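Reticulocyte binding protein (Streptococcus agalactiae COH1, PDB 3FAW) is a secreted, cell-wall-anchored pullulanase that probably hydrolyses the alpha-1,6-glucosidic branch linkages of pullulan and related glucans. Local coordinates at residues A[428-432]-A[433-437]; A[443-446]-A[447-451]; A[597-600]-A[601-604]. All blocks are in the same frame, centred on the assembly; numbering follows the deposited sequence. Where two conformers were deposited one is given.

Contact 1 of 3, residues A[428-432]-A[433-437]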
ATOM      1  N   GLY A 428      15.238   1.251   6.200  1.00 12.52           N
ATOM      2  CA  GLY A 428      15.777  -0.010   6.719  1.00 11.84           C
ATOM      3  C   GLY A 428      15.124  -0.412   8.022  1.00 11.78           C
ATOM      4  O   GLY A 428      15.661  -0.148   9.099  1.00 12.93           O
ATOM      5  N   THR A 429      13.969  -1.069   7.929  1.00 11.57           N
ATOM      6  CA  THR A 429      13.114  -1.283   9.102  1.00 12.51           C
ATOM      7  C   THR A 429      13.594  -2.377  10.061  1.00 13.31           C
ATOM      8  O   THR A 429      12.901  -2.691  11.021  1.00 14.61           O
ATOM      9  CB  THR A 429      11.644  -1.548   8.691  1.00 13.52           C
ATOM     10  OG1 THR A 429      11.590  -2.638   7.763  1.00 12.31           O
ATOM     11  CG2 THR A 429      11.029  -0.289   8.063  1.00  8.80           C
ATOM     12  N   THR A 430      14.771  -2.951   9.803  1.00 14.12           N
ATOM     13  CA  THR A 430      15.466  -3.779  10.789  1.00 13.18           C
ATOM     14  C   THR A 430      16.249  -2.907  11.785  1.00 13.30           C
ATOM     15  O   THR A 430      16.608  -3.364  12.867  1.00 11.11           O
ATOM     16  CB  THR A 430      16.436  -4.782  10.116  1.00 14.48           C
ATOM     17  OG1 THR A 430      17.373  -4.080   9.289  1.00 13.69           O
ATOM     18  CG2 THR A 430      15.668  -5.780   9.264  1.00 12.40           C
ATOM     19  N   HIS A 431      16.500  -1.653  11.408  1.00 12.50           N
ATOM     20  CA  HIS A 431      17.225  -0.704  12.254  1.00 12.23           C
ATOM     21  C   HIS A 431      16.239  -0.098  13.252  1.00 11.77           C
ATOM     22  O   HIS A 431      15.135   0.282  12.880  1.00 13.04           O
ATOM     23  CB  HIS A 431      17.903   0.387  11.405  1.00 10.58           C
ATOM     24  CG  HIS A 431      18.699  -0.149  10.249  1.00  9.96           C
ATOM     25  ND1 HIS A 431      19.287   0.668   9.305  1.00  6.73           N
ATOM     26  CD2 HIS A 431      18.990  -1.419   9.874  1.00  8.24           C
ATOM     27  CE1 HIS A 431      19.910  -0.074   8.406  1.00  6.72           C
ATOM     28  NE2 HIS A 431      19.749  -1.344   8.731  1.00  6.59           N
ATOM     29  N   ALA A 432      16.648  -0.014  14.517  1.00 11.84           N
ATOM     30  CA  ALA A 432      15.728   0.257  15.632  1.00 12.64           C
ATOM     31  C   ALA A 432      14.862   1.516  15.489  1.00 12.64           C
ATOM     32  O   ALA A 432      13.642   1.460  15.698  1.00 11.54           O
ATOM     33  CB  ALA A 432      16.504   0.307  16.956  1.00 13.36           C
ATOM     34  N   MET A 433      15.474   2.650  15.157  1.00 11.98           N
ATOM     35  CA  MET A 433      14.729   3.908  15.065  0.50 12.55           C
ATOM     36  C   MET A 433      13.946   4.003  13.751  1.00 12.39           C
ATOM     37  O   MET A 433      12.949   4.720  13.671  1.00 14.36           O
ATOM     38  CB  MET A 433      15.658   5.109  15.240  0.50 12.70           C
ATOM     39  CG  MET A 433      16.481   5.096  16.526  0.50 13.19           C
ATOM     40  SD  MET A 433      15.513   4.955  18.043  0.50 15.36           S
ATOM     41  CE  MET A 433      15.464   3.181  18.269  0.50 17.22           C
ATOM     42  N   SER A 434      14.392   3.271  12.731  1.00 13.17           N
ATOM     43  CA  SER A 434      13.637   3.133  11.481  1.00 12.35           C
ATOM     44  C   SER A 434      12.416   2.237  11.705  1.00 13.36           C
ATOM     45  O   SER A 434      11.332   2.507  11.183  1.00 11.05           O
ATOM     46  CB  SER A 434      14.510   2.536  10.380  1.00 13.27           C
ATOM     47  OG  SER A 434      15.586   3.398  10.049  1.00 11.05           O
ATOM     48  N   ARG A 435      12.600   1.161  12.469  1.00 14.11           N
ATOM     49  CA  ARG A 435      11.481   0.321  12.883  1.00 15.03           C
ATOM     50  C   ARG A 435      10.483   1.119  13.728  1.00 14.85           C
ATOM     51  O   ARG A 435       9.276   0.965  13.565  1.00 15.48           O
ATOM     52  CB  ARG A 435      11.968  -0.908  13.652  1.00 15.05           C
ATOM     53  CG  ARG A 435      10.859  -1.906  13.964  1.00 14.02           C
ATOM     54  CD  ARG A 435      11.420  -3.169  14.590  1.00 18.28           C
ATOM     55  NE  ARG A 435      12.120  -4.003  13.616  1.00 18.36           N
ATOM     56  CZ  ARG A 435      12.713  -5.159  13.907  1.00 20.81           C
ATOM     57  NH1 ARG A 435      12.707  -5.635  15.149  1.00 18.27           N
ATOM     58  NH2 ARG A 435      13.322  -5.844  12.948  1.00 19.97           N
ATOM     59  N   ARG A 436      10.988   1.975  14.615  1.00 16.04           N
ATOM     60  CA  ARG A 436      10.123   2.864  15.406  1.00 15.15           C
ATOM     61  C   ARG A 436       9.233   3.757  14.540  1.00 15.63           C
ATOM     62  O   ARG A 436       8.044   3.923  14.831  1.00 15.07           O
ATOM     63  CB  ARG A 436      10.947   3.747  16.351  1.00 15.37           C
ATOM     64  CG  ARG A 436      11.280   3.104  17.692  1.00 12.59           C
ATOM     65  CD  ARG A 436      11.588   4.164  18.742  1.00 13.43           C
ATOM     66  NE  ARG A 436      10.410   4.981  19.048  1.00 12.44           N
ATOM     67  CZ  ARG A 436      10.413   6.057  19.833  1.00 10.90           C
ATOM     68  NH1 ARG A 436      11.530   6.475  20.413  1.00 10.54           N
ATOM     69  NH2 ARG A 436       9.281   6.718  20.047  1.00 10.46           N
ATOM     70  N   VAL A 437       9.803   4.326  13.478  1.00 14.34           N
ATOM     71  CA  VAL A 437       9.046   5.196  12.575  1.00 14.09           C
ATOM     72  C   VAL A 437       7.828   4.472  11.992  1.00 13.43           C
ATOM     73  O   VAL A 437       6.724   5.012  11.985  1.00 11.40           O
ATOM     74  CB  VAL A 437       9.923   5.727  11.415  1.00 14.81           C
ATOM     75  CG1 VAL A 437       9.055   6.389  10.348  1.00 11.21           C
ATOM     76  CG2 VAL A 437      10.978   6.695  11.938  1.00 11.41           C
TER
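Arg435 reaches back to Thr429 because its CG stands opposite the backbone N (chi1 -173°), the chain runs on straight through chi2, and a bend at chi3 (-73°) then swings the guanidinium group over the turn that precedes the helix. NE donates to Thr429 O at 3.0 Å. The nitrogen lies in the carbonyl plane, whereas the oxygen sits near the edge of the guanidinium and somewhat tilted from its plane. Because Arg435 CB is also 3.3 Å from Thr429 O, the arginine chain curls round this carbonyl along its length. Thr430 O lies over one face of the guanidinium, and NH2 comes to 3.7 Å from Thr430 CA. The same NH2 forms a salt bridge with Asp463, whose carboxylate is also hydrogen-bonded to Thr429 OG1, so one acid holds both partners of the contact.

This is a worked case of a beta turn running straight into a helix. The type I turn from Gly428 to His431 is closed by His431 N to Gly428 O at 2.9 Å. His431 then serves as N-cap residue, and its carbonyl oxygen accepts from Arg435 N at 2.7 Å. One residue on, Arg436 N donates to Ala432 O at 2.9 Å. Ser434 packs its CB against Gly428 O at 3.2 Å, while its OG is hydrogen-bonded to Tyr409 O. The His431 imidazole turns away from the helix and is held at both nitrogens, by Tyr408 O and by Asp494.

The turn thus starts helix 432-449, which leads into barrel strand 453-456. Along one flank the side chain of Arg435 lies on Ala465, Ala466 and Leu469 of helix 464-477, the next helix of the barrel wall.

Contact 2 of 3, residues A[443-446]-A[447-451]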
ATOM      1  N   LYS A 443       0.780   2.857  15.079  1.00 11.31           N
ATOM      2  CA  LYS A 443       0.098   3.032  16.368  1.00 12.24           C
ATOM      3  C   LYS A 443      -0.636   4.369  16.458  1.00 11.80           C
ATOM      4  O   LYS A 443      -1.749   4.441  16.988  1.00 13.20           O
ATOM      5  CB  LYS A 443       1.095   2.938  17.527  1.00 13.50           C
ATOM      6  CG  LYS A 443       1.601   1.535  17.824  1.00 12.42           C
ATOM      7  CD  LYS A 443       2.799   1.574  18.763  1.00 13.61           C
ATOM      8  CE  LYS A 443       2.407   1.972  20.179  1.00 14.96           C
ATOM      9  NZ  LYS A 443       3.597   2.329  20.993  1.00 17.45           N
ATOM     10  N   TYR A 444      -0.002   5.424  15.957  1.00 11.42           N
ATOM     11  CA  TYR A 444      -0.609   6.756  15.950  1.00 11.02           C
ATOM     12  C   TYR A 444      -1.849   6.791  15.056  1.00 12.09           C
ATOM     13  O   TYR A 444      -2.922   7.210  15.495  1.00 11.58           O
ATOM     14  CB  TYR A 444       0.408   7.819  15.511  1.00 10.86           C
ATOM     15  CG  TYR A 444      -0.211   9.162  15.176  1.00 10.85           C
ATOM     16  CD1 TYR A 444      -0.648  10.027  16.176  1.00 12.37           C
ATOM     17  CD2 TYR A 444      -0.369   9.560  13.854  1.00  9.77           C
ATOM     18  CE1 TYR A 444      -1.222  11.264  15.860  1.00 14.38           C
ATOM     19  CE2 TYR A 444      -0.936  10.786  13.530  1.00 11.47           C
ATOM     20  CZ  TYR A 444      -1.364  11.632  14.529  1.00 12.95           C
ATOM     21  OH  TYR A 444      -1.928  12.851  14.188  1.00 13.13           O
ATOM     22  N   LEU A 445      -1.705   6.337  13.814  1.00 10.39           N
ATOM     23  CA  LEU A 445      -2.837   6.289  12.888  1.00 11.81           C
ATOM     24  C   LEU A 445      -3.985   5.437  13.433  1.00 12.17           C
ATOM     25  O   LEU A 445      -5.148   5.830  13.331  1.00 11.46           O
ATOM     26  CB  LEU A 445      -2.399   5.788  11.508  1.00 11.91           C
ATOM     27  CG  LEU A 445      -1.431   6.724  10.767  1.00 14.04           C
ATOM     28  CD1 LEU A 445      -0.823   6.045   9.532  1.00 12.65           C
ATOM     29  CD2 LEU A 445      -2.117   8.037  10.396  1.00 12.56           C
ATOM     30  N   THR A 446      -3.660   4.289  14.030  1.00 12.51           N
ATOM     31  CA  THR A 446      -4.688   3.410  14.591  1.00 12.51           C
ATOM     32  C   THR A 446      -5.450   4.081  15.731  1.00 13.22           C
ATOM     33  O   THR A 446      -6.672   4.172  15.693  1.00 14.17           O
ATOM     34  CB  THR A 446      -4.101   2.079  15.125  1.00 11.80           C
ATOM     35  OG1 THR A 446      -3.364   1.421  14.091  1.00 10.71           O
ATOM     36  CG2 THR A 446      -5.213   1.158  15.599  1.00  9.80           C
ATOM     37  N   SER A 447      -4.721   4.543  16.743  1.00 13.33           N
ATOM     38  CA  SER A 447      -5.341   5.055  17.962  1.00 14.53           C
ATOM     39  C   SER A 447      -5.931   6.463  17.796  1.00 13.85           C
ATOM     40  O   SER A 447      -6.971   6.764  18.379  1.00 11.60           O
ATOM     41  CB  SER A 447      -4.347   5.023  19.134  1.00 13.35           C
ATOM     42  OG  SER A 447      -3.243   5.874  18.895  1.00 17.90           O
ATOM     43  N   GLU A 448      -5.278   7.310  17.000  1.00 13.27           N
ATOM     44  CA  GLU A 448      -5.736   8.694  16.811  1.00 13.53           C
ATOM     45  C   GLU A 448      -6.901   8.793  15.820  1.00 13.13           C
ATOM     46  O   GLU A 448      -7.907   9.440  16.107  1.00 13.15           O
ATOM     47  CB  GLU A 448      -4.582   9.592  16.345  1.00 13.42           C
ATOM     48  CG  GLU A 448      -4.885  11.088  16.419  1.00 13.30           C
ATOM     49  CD  GLU A 448      -5.291  11.534  17.813  1.00 16.40           C
ATOM     50  OE1 GLU A 448      -4.599  11.164  18.782  1.00 18.62           O
ATOM     51  OE2 GLU A 448      -6.305  12.252  17.944  1.00 18.03           O
ATOM     52  N   PHE A 449      -6.760   8.163  14.656  1.00 13.45           N
ATOM     53  CA  PHE A 449      -7.795   8.223  13.612  1.00 14.18           C
ATOM     54  C   PHE A 449      -8.785   7.039  13.637  1.00 14.33           C
ATOM     55  O   PHE A 449      -9.723   6.998  12.840  1.00 14.56           O
ATOM     56  CB  PHE A 449      -7.141   8.368  12.232  1.00 14.15           C
ATOM     57  CG  PHE A 449      -6.444   9.690  12.030  1.00 13.27           C
ATOM     58  CD1 PHE A 449      -7.149  10.803  11.585  1.00 14.35           C
ATOM     59  CD2 PHE A 449      -5.085   9.826  12.295  1.00 12.45           C
ATOM     60  CE1 PHE A 449      -6.508  12.029  11.398  1.00 13.93           C
ATOM     61  CE2 PHE A 449      -4.439  11.045  12.113  1.00 14.25           C
ATOM     62  CZ  PHE A 449      -5.147  12.147  11.665  1.00 13.85           C
ATOM     63  N   LYS A 450      -8.582   6.106  14.572  1.00 14.31           N
ATOM     64  CA  LYS A 450      -9.413   4.895  14.719  1.00 13.55           C
ATOM     65  C   LYS A 450      -9.491   4.077  13.427  1.00 12.77           C
ATOM     66  O   LYS A 450     -10.571   3.656  12.995  1.00 11.12           O
ATOM     67  CB  LYS A 450     -10.814   5.235  15.243  1.00 13.30           C
ATOM     68  CG  LYS A 450     -10.828   6.018  16.547  1.00 12.80           C
ATOM     69  CD  LYS A 450     -10.151   5.284  17.695  1.00 14.06           C
ATOM     70  CE  LYS A 450     -10.248   6.084  18.987  1.00 17.27           C
ATOM     71  NZ  LYS A 450      -9.117   5.816  19.910  1.00 18.02           N
ATOM     72  N   VAL A 451      -8.324   3.850  12.828  1.00 12.82           N
ATOM     73  CA  VAL A 451      -8.215   3.116  11.573  1.00 11.87           C
ATOM     74  C   VAL A 451      -8.425   1.617  11.817  1.00 12.41           C
ATOM     75  O   VAL A 451      -7.978   1.068  12.830  1.00 12.51           O
ATOM     76  CB  VAL A 451      -6.847   3.384  10.897  1.00 12.34           C
ATOM     77  CG1 VAL A 451      -6.652   2.496   9.684  1.00  8.35           C
ATOM     78  CG2 VAL A 451      -6.744   4.850  10.512  1.00 10.35           C
TER
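Tyr444 and Phe449 meet as an offset T-shaped pair, the edge of Phe449 directed at the face of Tyr444, with ring planes at 87° and centroids 5.9 Å apart. The touching edge is the CE2 corner of Phe449, which approaches Tyr444 CE2 to 3.8 Å. With chi1 at 167°, the Tyr444 ring extends from CB on the side away from its own amide nitrogen and runs along the helix toward the following turn, where Glu448 also meets it. CB of Glu448 lies over a face of the Tyr444 ring, making a CH-pi contact 4.2 Å from the centroid. The acid bends at chi2, which keeps CG against the ring at 3.7 Å from Tyr444 CE1, and its OE2 ends in a salt bridge with Lys373. Leu445 meets the phenylalanine ring obliquely, its CD2 standing 4.0 Å from Phe449 CD2.

The backbone illustrates how a helix runs out. Lys443 O is gripped twice by Ser447, whose N and OG come from opposite faces of the carbonyl plane; the OG bond is 2.8 Å long. Lys450 then takes a positive phi, and Val451 N makes a weak bond to Thr446 O, a six-to-one link of the kind found in a Schellman motif. Lys450 folds back over this last turn, and its NZ donates to Ser447 O at 2.8 Å, giving that carbonyl a partner from a side chain.

Different flanks of the helix end face different elements of the barrel. Phe449 packs on Ile369, Leu372 and Ile376 of helix 367-381, Thr446 on Ala474 and Ile477 of helix 464-477, and Leu445 turns inward to Phe454 on barrel strand 453-456.

Contact 3 of 3, residues A[597-600]-A[601-604]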
ATOM      1  N   ILE A 597     -17.937  -7.589 -23.389  1.00 14.21           N
ATOM      2  CA  ILE A 597     -16.908  -7.245 -22.411  1.00 14.44           C
ATOM      3  C   ILE A 597     -17.477  -7.289 -20.988  1.00 13.58           C
ATOM      4  O   ILE A 597     -16.850  -7.853 -20.094  1.00 14.24           O
ATOM      5  CB  ILE A 597     -16.269  -5.862 -22.716  1.00 14.35           C
ATOM      6  CG1 ILE A 597     -15.444  -5.928 -24.010  1.00 14.23           C
ATOM      7  CG2 ILE A 597     -15.376  -5.413 -21.561  1.00 15.22           C
ATOM      8  CD1 ILE A 597     -15.043  -4.569 -24.564  1.00 15.16           C
ATOM      9  N   HIS A 598     -18.665  -6.716 -20.789  1.00 12.69           N
ATOM     10  CA  HIS A 598     -19.308  -6.709 -19.468  1.00 12.90           C
ATOM     11  C   HIS A 598     -19.810  -8.092 -19.038  1.00 12.42           C
ATOM     12  O   HIS A 598     -19.793  -8.413 -17.853  1.00 10.76           O
ATOM     13  CB  HIS A 598     -20.447  -5.686 -19.411  1.00 12.59           C
ATOM     14  CG  HIS A 598     -19.976  -4.274 -19.245  1.00 15.25           C
ATOM     15  ND1 HIS A 598     -19.363  -3.573 -20.261  1.00 15.95           N
ATOM     16  CD2 HIS A 598     -20.021  -3.435 -18.184  1.00 14.80           C
ATOM     17  CE1 HIS A 598     -19.051  -2.363 -19.833  1.00 13.69           C
ATOM     18  NE2 HIS A 598     -19.441  -2.253 -18.576  1.00 14.10           N
ATOM     19  N   ARG A 599     -20.251  -8.907 -19.993  1.00 13.04           N
ATOM     20  CA  ARG A 599     -20.625 -10.290 -19.691  1.00 13.57           C
ATOM     21  C   ARG A 599     -19.429 -11.042 -19.103  1.00 12.12           C
ATOM     22  O   ARG A 599     -19.564 -11.746 -18.106  1.00 11.54           O
ATOM     23  CB  ARG A 599     -21.170 -11.001 -20.938  1.00 13.25           C
ATOM     24  CG  ARG A 599     -22.613 -10.638 -21.249  1.00 14.30           C
ATOM     25  CD  ARG A 599     -23.118 -11.300 -22.518  1.00 17.37           C
ATOM     26  NE  ARG A 599     -24.427 -10.770 -22.897  1.00 21.43           N
ATOM     27  CZ  ARG A 599     -25.112 -11.124 -23.983  1.00 24.88           C
ATOM     28  NH1 ARG A 599     -24.625 -12.025 -24.833  0.10 24.96           N
ATOM     29  NH2 ARG A 599     -26.295 -10.572 -24.222  1.00 26.46           N
ATOM     30  N   ARG A 600     -18.258 -10.851 -19.709  1.00 10.55           N
ATOM     31  CA  ARG A 600     -17.005 -11.423 -19.208  1.00 10.37           C
ATOM     32  C   ARG A 600     -16.554 -10.801 -17.884  1.00 11.48           C
ATOM     33  O   ARG A 600     -16.047 -11.499 -17.007  1.00 12.47           O
ATOM     34  CB  ARG A 600     -15.901 -11.277 -20.257  1.00 10.35           C
ATOM     35  CG  ARG A 600     -16.161 -12.084 -21.520  1.00 10.51           C
ATOM     36  CD  ARG A 600     -15.153 -11.762 -22.608  1.00  9.61           C
ATOM     37  NE  ARG A 600     -15.387 -12.542 -23.822  1.00  6.26           N
ATOM     38  CZ  ARG A 600     -15.012 -13.812 -24.005  1.00  7.93           C
ATOM     39  NH1 ARG A 600     -14.392 -14.482 -23.049  1.00  9.81           N
ATOM     40  NH2 ARG A 600     -15.270 -14.421 -25.157  1.00 10.04           N
ATOM     41  N   LEU A 601     -16.740  -9.491 -17.743  1.00 12.76           N
ATOM     42  CA  LEU A 601     -16.405  -8.781 -16.507  1.00 13.01           C
ATOM     43  C   LEU A 601     -17.203  -9.337 -15.327  1.00 13.32           C
ATOM     44  O   LEU A 601     -16.659  -9.553 -14.241  1.00 11.72           O
ATOM     45  CB  LEU A 601     -16.673  -7.279 -16.676  1.00 13.79           C
ATOM     46  CG  LEU A 601     -16.179  -6.328 -15.582  1.00 14.35           C
ATOM     47  CD1 LEU A 601     -16.063  -4.917 -16.139  1.00 15.73           C
ATOM     48  CD2 LEU A 601     -17.092  -6.342 -14.364  1.00 12.82           C
ATOM     49  N   ARG A 602     -18.490  -9.581 -15.554  1.00 13.69           N
ATOM     50  CA  ARG A 602     -19.373 -10.100 -14.514  1.00 15.35           C
ATOM     51  C   ARG A 602     -18.980 -11.509 -14.068  1.00 14.18           C
ATOM     52  O   ARG A 602     -19.134 -11.853 -12.896  1.00 14.55           O
ATOM     53  CB  ARG A 602     -20.833 -10.061 -14.982  1.00 15.59           C
ATOM     54  CG  ARG A 602     -21.407  -8.652 -15.010  1.00 18.00           C
ATOM     55  CD  ARG A 602     -22.897  -8.636 -15.353  1.00 21.95           C
ATOM     56  NE  ARG A 602     -23.157  -8.694 -16.792  1.00 27.32           N
ATOM     57  CZ  ARG A 602     -23.714  -7.726 -17.529  1.00 29.94           C
ATOM     58  NH1 ARG A 602     -24.088  -6.566 -17.000  1.00 32.57           N
ATOM     59  NH2 ARG A 602     -23.901  -7.924 -18.827  1.00 30.54           N
ATOM     60  N   LEU A 603     -18.466 -12.316 -14.996  1.00 13.62           N
ATOM     61  CA  LEU A 603     -17.930 -13.632 -14.654  1.00 13.75           C
ATOM     62  C   LEU A 603     -16.759 -13.517 -13.682  1.00 12.78           C
ATOM     63  O   LEU A 603     -16.682 -14.267 -12.715  1.00 12.60           O
ATOM     64  CB  LEU A 603     -17.486 -14.394 -15.906  1.00 14.29           C
ATOM     65  CG  LEU A 603     -18.577 -14.795 -16.903  1.00 14.46           C
ATOM     66  CD1 LEU A 603     -17.970 -15.665 -17.994  1.00 12.04           C
ATOM     67  CD2 LEU A 603     -19.743 -15.505 -16.220  1.00  9.35           C
ATOM     68  N   GLY A 604     -15.859 -12.575 -13.950  1.00 12.25           N
ATOM     69  CA  GLY A 604     -14.725 -12.297 -13.067  1.00 12.49           C
ATOM     70  C   GLY A 604     -15.139 -11.919 -11.656  1.00 12.01           C
ATOM     71  O   GLY A 604     -14.558 -12.405 -10.686  1.00 11.93           O
TER
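Arg602 lies back along His598 and Arg599 on a single regular alpha-helix, 590-609, which comes between strands 566-568 and 614-618 of the TIM barrel along the chain. Backbone hydrogen bonding follows the alpha-helical rule, each N-H reaching the carbonyl four residues earlier. Leu601 N to Ile597 O and Arg602 N to His598 O are both 2.9 Å, and Gly604 N to Arg600 O is 3.2 Å, while Leu603 N to Arg599 O is weak.

The apolar side chains pack on neighbouring elements: Ile597 and Leu601 both rest on Ile582 of helix 578-586, and Leu603 touches Ala755 in the C-terminal part of the chain.

Two polar side chains find partners beyond these eight residues. Arg600 pairs its NE with Asp596, on the same helix, in a salt bridge and its NH1 with Ile537 O, and His598 ND1 is hydrogen-bonded to Glu594 O, one turn earlier.

Between the arginines the relation is one of contact without bonding. Arg602 bends at chi3 (-83°), which folds its guanidinium back so that His598 O lies over one face. The guanidinium planes of Arg599 and Arg602 are 39° apart, and Arg599 NE stays 5.0 Å from Arg602 NH2. The touch is made by carbon: Arg599 CG lies in the plane of the Arg602 guanidinium, at its edge, 3.9 Å from NH2.

In the fold
Followed from the N terminus, the three contacts come in series, and none nests in or crosses another. Contact 1 closes a short turn after strand 424-425 and opens helix 432-449; contact 2 ends the same helix just before strand 453-456. Their centres are about 19 Å apart, and together they mark the start and finish of one helix of the barrel wall, with helix 464-477 beside both. Contact 3 closes no loop. It lies within helix 590-609, late in the barrel, about 45 Å from contact 1 between centres and on the opposite side of the chain's centre, where the barrel meets the C-terminal region.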